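Local coordinates for protein WZI (Escherichia coli, PDB 2YNK) that is an outer-membrane lectin, a carbohydrate-binding beta-barrel that underpins assembly of the group 1 capsule on the cell surface, at residues A[23-28]-A[34-39]; A[139-144]-A[193-198]; A[215-220]-A[272-277]. All coordinates share one frame; numbering follows the deposited sequence.

Contact 1: A[23-28]-A[34-39]; sequences IHLSLS and QEEIAR
L25 meets E36 through the tip of one methyl branch, and its path from the backbone shows how a leucine can reach a helix that its CB does not face. CB itself makes no contact, standing 5.0 Å from E36 OE2. CG is turned anti to the backbone N (chi1 -177°), which swings the isobutyl end toward helix 34-42 and brings the branch point to within 4.7 Å of E36 OE2. From there the two methyls part. CD1 does the touching: it lies 3.4 Å from E36 CG and 3.3 Å from E36 OE2, against the flank of a side chain that runs past it in the opposing direction. CD2 takes the other side and approaches the backbone of the next residue, 4.5 Å from I37 CA. The segment 23-28 is an irregular connection between helix 8-19 and the short strand 29-30, so the contact packs a loop on the helix that follows it, within the N-terminal helical region that precedes the first barrel strand. L14 of helix 8-19 also touches L25, while I58 and L62 of helix 49-65 pack on I37. The carboxylate beside CD1 is held by polar partners of its own. E36 bends at chi2 (62°), which turns its carboxylate on toward the next turn, where OE2 forms a salt bridge with R39 NH1 at 2.9 Å, while OE1 of this buried group accepts a hydrogen bond from the backbone N of Q179.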
loop_
_atom_site.group_PDB
_atom_site.type_symbol
_atom_site.label_atom_id
_atom_site.label_comp_id
_atom_site.label_asym_id
_atom_site.label_seq_id
_atom_site.Cartn_x
_atom_site.Cartn_y
_atom_site.Cartn_z
ATOM N N ILE A 23 9.725 7.328 17.399
ATOM C CA ILE A 23 8.279 7.601 17.461
ATOM C C ILE A 23 7.489 6.292 17.572
ATOM O O ILE A 23 8.047 5.206 17.396
ATOM C CB ILE A 23 7.764 8.429 16.261
ATOM C CG1 ILE A 23 8.110 7.767 14.928
ATOM C CG2 ILE A 23 8.335 9.835 16.294
ATOM C CD1 ILE A 23 7.782 8.627 13.719
ATOM N N HIS A 24 6.204 6.402 17.910
ATOM C CA HIS A 24 5.311 5.250 17.952
ATOM C C HIS A 24 4.154 5.529 17.044
ATOM O O HIS A 24 3.423 6.493 17.256
ATOM C CB HIS A 24 4.859 4.972 19.373
ATOM C CG HIS A 24 6.010 4.767 20.331
ATOM N ND1 HIS A 24 6.896 3.756 20.194
ATOM C CD2 HIS A 24 6.422 5.503 21.447
ATOM C CE1 HIS A 24 7.819 3.833 21.173
ATOM N NE2 HIS A 24 7.527 4.903 21.938
ATOM N N LEU A 25 3.993 4.708 16.008
ATOM C CA LEU A 25 3.056 5.019 14.949
ATOM C C LEU A 25 2.800 3.827 14.048
ATOM O O LEU A 25 3.731 3.290 13.444
ATOM C CB LEU A 25 3.637 6.142 14.097
ATOM C CG LEU A 25 2.759 6.654 12.969
ATOM C CD1 LEU A 25 1.524 7.288 13.578
ATOM C CD2 LEU A 25 3.522 7.652 12.116
ATOM N N SER A 26 1.544 3.425 13.926
ATOM C CA SER A 26 1.209 2.333 13.025
ATOM C C SER A 26 1.346 2.758 11.559
ATOM O O SER A 26 0.880 3.832 11.155
ATOM C CB SER A 26 -0.206 1.845 13.271
ATOM O OG SER A 26 -0.446 0.687 12.498
ATOM N N LEU A 27 1.994 1.910 10.772
ATOM C CA LEU A 27 2.123 2.137 9.346
ATOM C C LEU A 27 1.524 0.980 8.554
ATOM O O LEU A 27 1.919 0.753 7.421
ATOM C CB LEU A 27 3.595 2.307 8.981
ATOM C CG LEU A 27 4.325 3.468 9.651
ATOM C CD1 LEU A 27 5.804 3.444 9.289
ATOM C CD2 LEU A 27 3.702 4.791 9.255
ATOM N N SER A 28 0.567 0.257 9.133
ATOM C CA SER A 28 0.006 -0.919 8.457
ATOM C C SER A 28 -1.433 -0.711 7.961
ATOM O O SER A 28 -2.050 -1.638 7.439
ATOM C CB SER A 28 0.083 -2.145 9.366
ATOM O OG SER A 28 -0.872 -2.065 10.399
ATOM N N GLN A 34 -3.172 12.489 9.015
ATOM C CA GLN A 34 -2.025 13.363 9.260
ATOM C C GLN A 34 -1.960 13.732 10.757
ATOM O O GLN A 34 -0.891 13.761 11.361
ATOM C CB GLN A 34 -2.115 14.632 8.391
ATOM C CG GLN A 34 -0.770 15.238 8.026
ATOM C CD GLN A 34 -0.876 16.646 7.463
ATOM O OE1 GLN A 34 -1.582 16.894 6.487
ATOM N NE2 GLN A 34 -0.159 17.582 8.080
ATOM N N GLU A 35 -3.131 13.964 11.340
ATOM C CA GLU A 35 -3.270 14.329 12.738
ATOM C C GLU A 35 -2.602 13.291 13.649
ATOM O O GLU A 35 -2.113 13.634 14.740
ATOM C CB GLU A 35 -4.757 14.491 13.101
ATOM C CG GLU A 35 -5.465 15.670 12.426
ATOM C CD GLU A 35 -5.735 15.479 10.927
ATOM O OE1 GLU A 35 -5.663 14.336 10.411
ATOM O OE2 GLU A 35 -6.017 16.487 10.246
ATOM N N GLU A 36 -2.578 12.037 13.188
ATOM C CA GLU A 36 -1.903 10.945 13.893
ATOM C C GLU A 36 -0.383 10.999 13.691
ATOM O O GLU A 36 0.385 10.658 14.603
ATOM C CB GLU A 36 -2.477 9.591 13.446
ATOM C CG GLU A 36 -1.721 8.356 13.922
ATOM C CD GLU A 36 -1.693 8.200 15.431
ATOM O OE1 GLU A 36 -2.501 8.842 16.140
ATOM O OE2 GLU A 36 -0.849 7.420 15.917
ATOM N N ILE A 37 0.058 11.420 12.508
ATOM C CA ILE A 37 1.488 11.639 12.289
ATOM C C ILE A 37 1.971 12.789 13.206
ATOM O O ILE A 37 3.016 12.688 13.839
ATOM C CB ILE A 37 1.843 11.953 10.817
ATOM C CG1 ILE A 37 1.242 10.926 9.838
ATOM C CG2 ILE A 37 3.353 11.947 10.627
ATOM C CD1 ILE A 37 1.537 11.227 8.376
ATOM N N ALA A 38 1.183 13.864 13.280
ATOM C CA ALA A 38 1.513 15.065 14.051
ATOM C C ALA A 38 1.709 14.761 15.539
ATOM O O ALA A 38 2.638 15.268 16.182
ATOM C CB ALA A 38 0.416 16.105 13.871
ATOM N N ARG A 39 0.818 13.927 16.065
ATOM C CA ARG A 39 0.813 13.544 17.464
ATOM C C ARG A 39 2.084 12.768 17.800
ATOM O O ARG A 39 2.810 13.127 18.737
ATOM C CB ARG A 39 -0.445 12.723 17.741
ATOM C CG ARG A 39 -0.601 12.172 19.145
ATOM C CD ARG A 39 -1.839 11.288 19.229
ATOM N NE ARG A 39 -1.564 10.003 19.870
ATOM C CZ ARG A 39 -0.826 9.025 19.338
ATOM N NH1 ARG A 39 -0.255 9.162 18.141
ATOM N NH2 ARG A 39 -0.645 7.896 20.018
#

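Contact 2: A[139-144]-A[193-198]; sequences WNQWLS and WQYQIS. With OCT (N-octane), chain M; HEX (hexane), chain S.
The phenol of Y195 donates a hydrogen bond to the side-chain amide of Q141, OH lying 2.8 Å from OE1. The donor meets the carbonyl at an angle of 116° and somewhat tilted from its plane. OE1 lies at the edge of the tyrosine ring, amide and ring planes being only 24° apart, although the two side chains cross at about a right angle. A second hydrogen bond fixes the rotation of the same amide: the chain is bent at chi2, which lets Q141 NE2 donate to W139 O, two residues earlier, at 2.6 Å through a bent N-H...O angle of 141°. The bridge passes over an intervening strand, for 141-145 and 193-201 are both neighbours of 170-176 in the barrel, and M174 of that strand touches both Q141 and Y195. The link probably lies on the lipid-facing side of the wall, consistent with the alkanes bound beside it. The second kind of contact is apolar: hexane lies over one face of Y195, C2 being 3.7 Å from CZ, and n-octane passes over one face of the W139 ring, toward its rim, C4 approaching CZ2 at 3.8 Å. W142 points to the other side of the sheet from Q141.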
loop_
_atom_site.group_PDB
_atom_site.type_symbol
_atom_site.label_atom_id
_atom_site.label_comp_id
_atom_site.label_asym_id
_atom_site.label_seq_id
_atom_site.Cartn_x
_atom_site.Cartn_y
_atom_site.Cartn_z
ATOM N N TRP A 139 -16.069 14.481 15.104
ATOM C CA TRP A 139 -15.849 13.604 16.260
ATOM C C TRP A 139 -14.652 12.703 16.089
ATOM O O TRP A 139 -14.736 11.504 16.336
ATOM C CB TRP A 139 -17.088 12.757 16.557
ATOM C CG TRP A 139 -18.372 13.539 16.725
ATOM C CD1 TRP A 139 -18.572 14.706 17.463
ATOM C CD2 TRP A 139 -19.695 13.212 16.164
ATOM N NE1 TRP A 139 -19.881 15.118 17.388
ATOM C CE2 TRP A 139 -20.609 14.265 16.627
ATOM C CE3 TRP A 139 -20.194 12.195 15.359
ATOM C CZ2 TRP A 139 -21.957 14.277 16.276
ATOM C CZ3 TRP A 139 -21.553 12.215 15.016
ATOM C CH2 TRP A 139 -22.413 13.231 15.465
ATOM N N ASN A 140 -13.534 13.268 15.646
ATOM C CA ASN A 140 -12.292 12.506 15.431
ATOM C C ASN A 140 -12.350 11.430 14.308
ATOM O O ASN A 140 -11.430 10.614 14.169
ATOM C CB ASN A 140 -11.811 11.870 16.743
ATOM C CG ASN A 140 -10.326 11.548 16.721
ATOM O OD1 ASN A 140 -9.523 12.366 16.281
ATOM N ND2 ASN A 140 -9.957 10.344 17.176
ATOM N N GLN A 141 -13.417 11.438 13.509
ATOM C CA GLN A 141 -13.531 10.516 12.383
ATOM C C GLN A 141 -13.386 11.268 11.068
ATOM O O GLN A 141 -13.939 12.352 10.897
ATOM C CB GLN A 141 -14.857 9.743 12.411
ATOM C CG GLN A 141 -15.263 9.202 13.774
ATOM C CD GLN A 141 -14.106 8.599 14.555
ATOM O OE1 GLN A 141 -13.375 7.750 14.048
ATOM N NE2 GLN A 141 -13.938 9.037 15.798
ATOM N N TRP A 142 -12.621 10.682 10.156
ATOM C CA TRP A 142 -12.508 11.182 8.791
ATOM C C TRP A 142 -13.441 10.436 7.860
ATOM O O TRP A 142 -13.356 9.210 7.742
ATOM C CB TRP A 142 -11.089 11.006 8.293
ATOM C CG TRP A 142 -10.166 12.122 8.662
ATOM C CD1 TRP A 142 -9.078 12.077 9.521
ATOM C CD2 TRP A 142 -10.206 13.494 8.161
ATOM N NE1 TRP A 142 -8.457 13.298 9.581
ATOM C CE2 TRP A 142 -9.091 14.195 8.796
ATOM C CE3 TRP A 142 -11.023 14.184 7.285
ATOM C CZ2 TRP A 142 -8.830 15.527 8.550
ATOM C CZ3 TRP A 142 -10.753 15.533 7.047
ATOM C CH2 TRP A 142 -9.675 16.186 7.664
ATOM N N LEU A 143 -14.333 11.173 7.204
ATOM C CA LEU A 143 -15.220 10.610 6.198
ATOM C C LEU A 143 -14.773 11.104 4.841
ATOM O O LEU A 143 -14.607 12.306 4.641
ATOM C CB LEU A 143 -16.670 11.024 6.444
ATOM C CG LEU A 143 -17.703 10.448 5.460
ATOM C CD1 LEU A 143 -17.595 8.930 5.347
ATOM C CD2 LEU A 143 -19.110 10.866 5.873
ATOM N N SER A 144 -14.600 10.175 3.908
ATOM C CA SER A 144 -14.001 10.484 2.620
ATOM C C SER A 144 -14.811 9.964 1.425
ATOM O O SER A 144 -15.399 8.889 1.492
ATOM C CB SER A 144 -12.625 9.854 2.583
ATOM O OG SER A 144 -11.999 10.170 1.364
ATOM N N TRP A 193 -5.208 2.171 18.737
ATOM C CA TRP A 193 -6.006 1.314 17.905
ATOM C C TRP A 193 -6.584 2.126 16.787
ATOM O O TRP A 193 -6.668 3.354 16.888
ATOM C CB TRP A 193 -7.091 0.633 18.733
ATOM C CG TRP A 193 -8.200 1.542 19.185
ATOM C CD1 TRP A 193 -8.260 2.284 20.356
ATOM C CD2 TRP A 193 -9.455 1.830 18.490
ATOM N NE1 TRP A 193 -9.424 2.995 20.423
ATOM C CE2 TRP A 193 -10.184 2.771 19.339
ATOM C CE3 TRP A 193 -10.024 1.427 17.285
ATOM C CZ2 TRP A 193 -11.422 3.268 18.989
ATOM C CZ3 TRP A 193 -11.283 1.933 16.941
ATOM C CH2 TRP A 193 -11.962 2.832 17.774
ATOM N N GLN A 194 -6.961 1.449 15.702
ATOM C CA GLN A 194 -7.499 2.117 14.529
ATOM C C GLN A 194 -8.431 1.209 13.733
ATOM O O GLN A 194 -8.214 -0.010 13.634
ATOM C CB GLN A 194 -6.359 2.601 13.634
ATOM C CG GLN A 194 -6.755 3.059 12.233
ATOM C CD GLN A 194 -7.618 4.313 12.217
ATOM O OE1 GLN A 194 -8.668 4.378 12.861
ATOM N NE2 GLN A 194 -7.192 5.308 11.443
ATOM N N TYR A 195 -9.470 1.826 13.173
ATOM C CA TYR A 195 -10.374 1.151 12.279
ATOM C C TYR A 195 -10.317 1.822 10.916
ATOM O O TYR A 195 -10.038 3.016 10.797
ATOM C CB TYR A 195 -11.802 1.162 12.835
ATOM C CG TYR A 195 -12.533 2.473 12.657
ATOM C CD1 TYR A 195 -12.431 3.480 13.605
ATOM C CD2 TYR A 195 -13.330 2.705 11.540
ATOM C CE1 TYR A 195 -13.097 4.684 13.448
ATOM C CE2 TYR A 195 -13.998 3.907 11.373
ATOM C CZ TYR A 195 -13.874 4.897 12.328
ATOM O OH TYR A 195 -14.538 6.092 12.164
ATOM N N GLN A 196 -10.570 1.033 9.881
ATOM C CA GLN A 196 -10.875 1.579 8.564
ATOM C C GLN A 196 -12.048 0.813 7.997
ATOM O O GLN A 196 -12.051 -0.417 7.992
ATOM C CB GLN A 196 -9.671 1.483 7.625
ATOM C CG GLN A 196 -9.796 2.373 6.398
ATOM C CD GLN A 196 -8.676 2.155 5.414
ATOM O OE1 GLN A 196 -8.776 1.314 4.513
ATOM N NE2 GLN A 196 -7.593 2.892 5.583
ATOM N N ILE A 197 -13.061 1.534 7.544
ATOM C CA ILE A 197 -14.175 0.901 6.852
ATOM C C ILE A 197 -14.243 1.528 5.479
ATOM O O ILE A 197 -13.977 2.721 5.340
ATOM C CB ILE A 197 -15.510 1.051 7.618
ATOM C CG1 ILE A 197 -15.931 2.517 7.733
ATOM C CG2 ILE A 197 -15.389 0.443 9.011
ATOM C CD1 ILE A 197 -17.130 2.729 8.635
ATOM N N SER A 198 -14.552 0.723 4.462
ATOM C CA SER A 198 -14.766 1.258 3.107
ATOM C C SER A 198 -15.830 0.504 2.323
ATOM O O SER A 198 -15.946 -0.730 2.421
ATOM C CB SER A 198 -13.454 1.300 2.306
ATOM O OG SER A 198 -12.889 0.012 2.137
HETATM C C1 OCT M . -19.209 18.313 15.130
HETATM C C2 OCT M . -20.584 18.016 14.568
HETATM C C3 OCT M . -20.523 17.429 13.151
HETATM C C4 OCT M . -21.407 16.187 12.989
HETATM C C5 OCT M . -21.626 15.823 11.518
HETATM C C6 OCT M . -22.306 14.462 11.329
HETATM C C7 OCT M . -22.122 13.937 9.898
HETATM C C8 OCT M . -23.064 12.793 9.569
HETATM C C1 HEX S . -17.169 2.574 13.573
HETATM C C2 HEX S . -17.006 3.978 14.133
HETATM C C3 HEX S . -16.253 4.000 15.470
HETATM C C4 HEX S . -16.614 5.258 16.260
HETATM C C5 HEX S . -15.987 5.309 17.654
HETATM C C6 HEX S . -16.583 6.449 18.460
#

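Contact 3: A[215-220]-A[272-277]; sequences GGRFTF and GFDFKF
R217 and D274 form a salt bridge in which the guanidinium presents its NH1-NH2 end to the carboxylate. NH1 donates to OD1 at 3.1 Å along a nearly straight line (171°), with OD1 almost in the guanidinium plane and its syn lone pair accepting. NH2 donates to OD2, modelled at 2.5 Å, a short value that carries little weight at this resolution. A weak third bond runs from NH1 to OD2. The two flat groups are 20° apart, so the paired edges nearly share a plane. The arginine reaches its partner because its chain is extended from CG to NE, and it comes from the direction opposite to that of the aspartate. The remaining N-H groups are not idle: NE bonds to T29 OG1, and NH2 also to S28 OG of the N-terminal region. Beneath the bridge lies strand 226-236, hydrogen-bonded to 215-220 through G216 and F218; its S231 touches D274. On the other side of the sheet the alternating phenylalanines pack on the same strand, F220 and F275 on L228 and F273 on A230. Polar and charged residues turned inward, alternating with phenylalanines facing outward, are the pattern of a transmembrane beta-barrel; here the ion pair spans one intervening strand on the inner wall, which meets N-terminal residues.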
loop_
_atom_site.group_PDB
_atom_site.type_symbol
_atom_site.label_atom_id
_atom_site.label_comp_id
_atom_site.label_asym_id
_atom_site.label_seq_id
_atom_site.Cartn_x
_atom_site.Cartn_y
_atom_site.Cartn_z
ATOM N N GLY A 215 -15.609 -3.489 3.103
ATOM C CA GLY A 215 -14.537 -4.016 3.939
ATOM C C GLY A 215 -14.262 -3.285 5.234
ATOM O O GLY A 215 -14.659 -2.130 5.433
ATOM N N GLY A 216 -13.547 -3.976 6.109
ATOM C CA GLY A 216 -13.277 -3.478 7.443
ATOM C C GLY A 216 -11.924 -3.959 7.905
ATOM O O GLY A 216 -11.507 -5.081 7.593
ATOM N N ARG A 217 -11.234 -3.101 8.641
ATOM C CA ARG A 217 -9.939 -3.440 9.189
ATOM C C ARG A 217 -9.756 -2.807 10.563
ATOM O O ARG A 217 -10.156 -1.660 10.795
ATOM C CB ARG A 217 -8.837 -2.979 8.251
ATOM C CG ARG A 217 -7.463 -3.022 8.895
ATOM C CD ARG A 217 -6.358 -2.784 7.896
ATOM N NE ARG A 217 -5.056 -2.882 8.541
ATOM C CZ ARG A 217 -4.432 -4.023 8.818
ATOM N NH1 ARG A 217 -4.992 -5.197 8.515
ATOM N NH2 ARG A 217 -3.239 -3.992 9.405
ATOM N N PHE A 218 -9.135 -3.567 11.455
ATOM C CA PHE A 218 -8.919 -3.151 12.831
ATOM C C PHE A 218 -7.500 -3.504 13.230
ATOM O O PHE A 218 -7.010 -4.587 12.896
ATOM C CB PHE A 218 -9.898 -3.865 13.758
ATOM C CG PHE A 218 -9.794 -3.444 15.196
ATOM C CD1 PHE A 218 -10.537 -2.373 15.678
ATOM C CD2 PHE A 218 -8.963 -4.129 16.081
ATOM C CE1 PHE A 218 -10.447 -1.991 17.006
ATOM C CE2 PHE A 218 -8.872 -3.750 17.408
ATOM C CZ PHE A 218 -9.611 -2.677 17.868
ATOM N N THR A 219 -6.844 -2.584 13.938
ATOM C CA THR A 219 -5.514 -2.837 14.489
ATOM C C THR A 219 -5.382 -2.277 15.900
ATOM O O THR A 219 -6.047 -1.301 16.261
ATOM C CB THR A 219 -4.431 -2.187 13.634
ATOM O OG1 THR A 219 -4.797 -0.831 13.397
ATOM C CG2 THR A 219 -4.292 -2.897 12.305
ATOM N N PHE A 220 -4.517 -2.901 16.691
ATOM C CA PHE A 220 -4.202 -2.391 18.016
ATOM C C PHE A 220 -2.844 -2.865 18.488
ATOM O O PHE A 220 -2.377 -3.949 18.104
ATOM C CB PHE A 220 -5.283 -2.762 19.039
ATOM C CG PHE A 220 -5.292 -4.214 19.434
ATOM C CD1 PHE A 220 -5.630 -5.194 18.517
ATOM C CD2 PHE A 220 -4.982 -4.595 20.727
ATOM C CE1 PHE A 220 -5.652 -6.526 18.878
ATOM C CE2 PHE A 220 -5.002 -5.924 21.100
ATOM C CZ PHE A 220 -5.338 -6.894 20.173
ATOM N N GLY A 272 -8.427 -12.153 7.297
ATOM C CA GLY A 272 -7.227 -12.634 7.950
ATOM C C GLY A 272 -6.607 -11.675 8.946
ATOM O O GLY A 272 -7.172 -10.632 9.260
ATOM N N PHE A 273 -5.422 -12.045 9.429
ATOM C CA PHE A 273 -4.723 -11.296 10.466
ATOM C C PHE A 273 -3.323 -10.927 10.014
ATOM O O PHE A 273 -2.749 -11.567 9.127
ATOM C CB PHE A 273 -4.622 -12.116 11.753
ATOM C CG PHE A 273 -5.924 -12.711 12.198
ATOM C CD1 PHE A 273 -6.935 -11.905 12.691
ATOM C CD2 PHE A 273 -6.136 -14.077 12.132
ATOM C CE1 PHE A 273 -8.140 -12.446 13.114
ATOM C CE2 PHE A 273 -7.340 -14.629 12.541
ATOM C CZ PHE A 273 -8.345 -13.812 13.034
ATOM N N ASP A 274 -2.784 -9.888 10.639
ATOM C CA ASP A 274 -1.392 -9.497 10.445
ATOM C C ASP A 274 -0.772 -9.104 11.779
ATOM O O ASP A 274 -1.484 -8.834 12.745
ATOM C CB ASP A 274 -1.259 -8.357 9.424
ATOM C CG ASP A 274 -2.487 -7.449 9.369
ATOM O OD1 ASP A 274 -3.556 -7.879 8.854
ATOM O OD2 ASP A 274 -2.381 -6.291 9.822
ATOM N N PHE A 275 0.555 -9.104 11.834
ATOM C CA PHE A 275 1.275 -8.630 13.016
ATOM C C PHE A 275 2.594 -7.980 12.609
ATOM O O PHE A 275 3.123 -8.245 11.525
ATOM C CB PHE A 275 1.551 -9.783 13.995
ATOM C CG PHE A 275 2.745 -10.615 13.620
ATOM C CD1 PHE A 275 4.021 -10.257 14.051
ATOM C CD2 PHE A 275 2.601 -11.731 12.805
ATOM C CE1 PHE A 275 5.124 -11.007 13.683
ATOM C CE2 PHE A 275 3.702 -12.488 12.436
ATOM C CZ PHE A 275 4.964 -12.127 12.873
ATOM N N LYS A 276 3.107 -7.124 13.485
ATOM C CA LYS A 276 4.472 -6.620 13.388
ATOM C C LYS A 276 5.067 -6.580 14.807
ATOM O O LYS A 276 4.433 -6.062 15.734
ATOM C CB LYS A 276 4.514 -5.230 12.720
ATOM C CG LYS A 276 5.932 -4.704 12.504
ATOM C CD LYS A 276 6.011 -3.323 11.866
ATOM C CE LYS A 276 7.445 -2.783 11.915
ATOM N NZ LYS A 276 7.751 -1.660 10.973
ATOM N N PHE A 277 6.271 -7.133 14.966
ATOM C CA PHE A 277 6.932 -7.216 16.266
ATOM C C PHE A 277 8.261 -6.466 16.271
ATOM O O PHE A 277 9.216 -6.893 15.634
ATOM C CB PHE A 277 7.166 -8.679 16.646
ATOM C CG PHE A 277 7.677 -8.862 18.049
ATOM C CD1 PHE A 277 6.801 -8.858 19.127
ATOM C CD2 PHE A 277 9.030 -9.037 18.296
ATOM C CE1 PHE A 277 7.268 -9.026 20.423
ATOM C CE2 PHE A 277 9.499 -9.206 19.587
ATOM C CZ PHE A 277 8.618 -9.202 20.652
#

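In the fold
The three contacts follow one another along the chain, each closing before the next opens, and their centres stand about 14 to 16 Å apart. Contact 1 belongs to the N-terminal region before the barrel; contacts 2 and 3 join next-nearest strands of the closed antiparallel sheet of 18 strands. Strands 193-201 and 212-221, one from each barrel contact, are direct neighbours, paired through Q196 N and R217 O at 2.9 Å. Contact 1 reaches both from inside: W142 NE1 probably donates a hydrogen bond to E35 OE1, 3.1 Å away, and 23-28 reaches strand 212-221 beside contact 3. This is consistent with an N-terminal region packed against the barrel's inner wall, with some bound alkanes on its outer face.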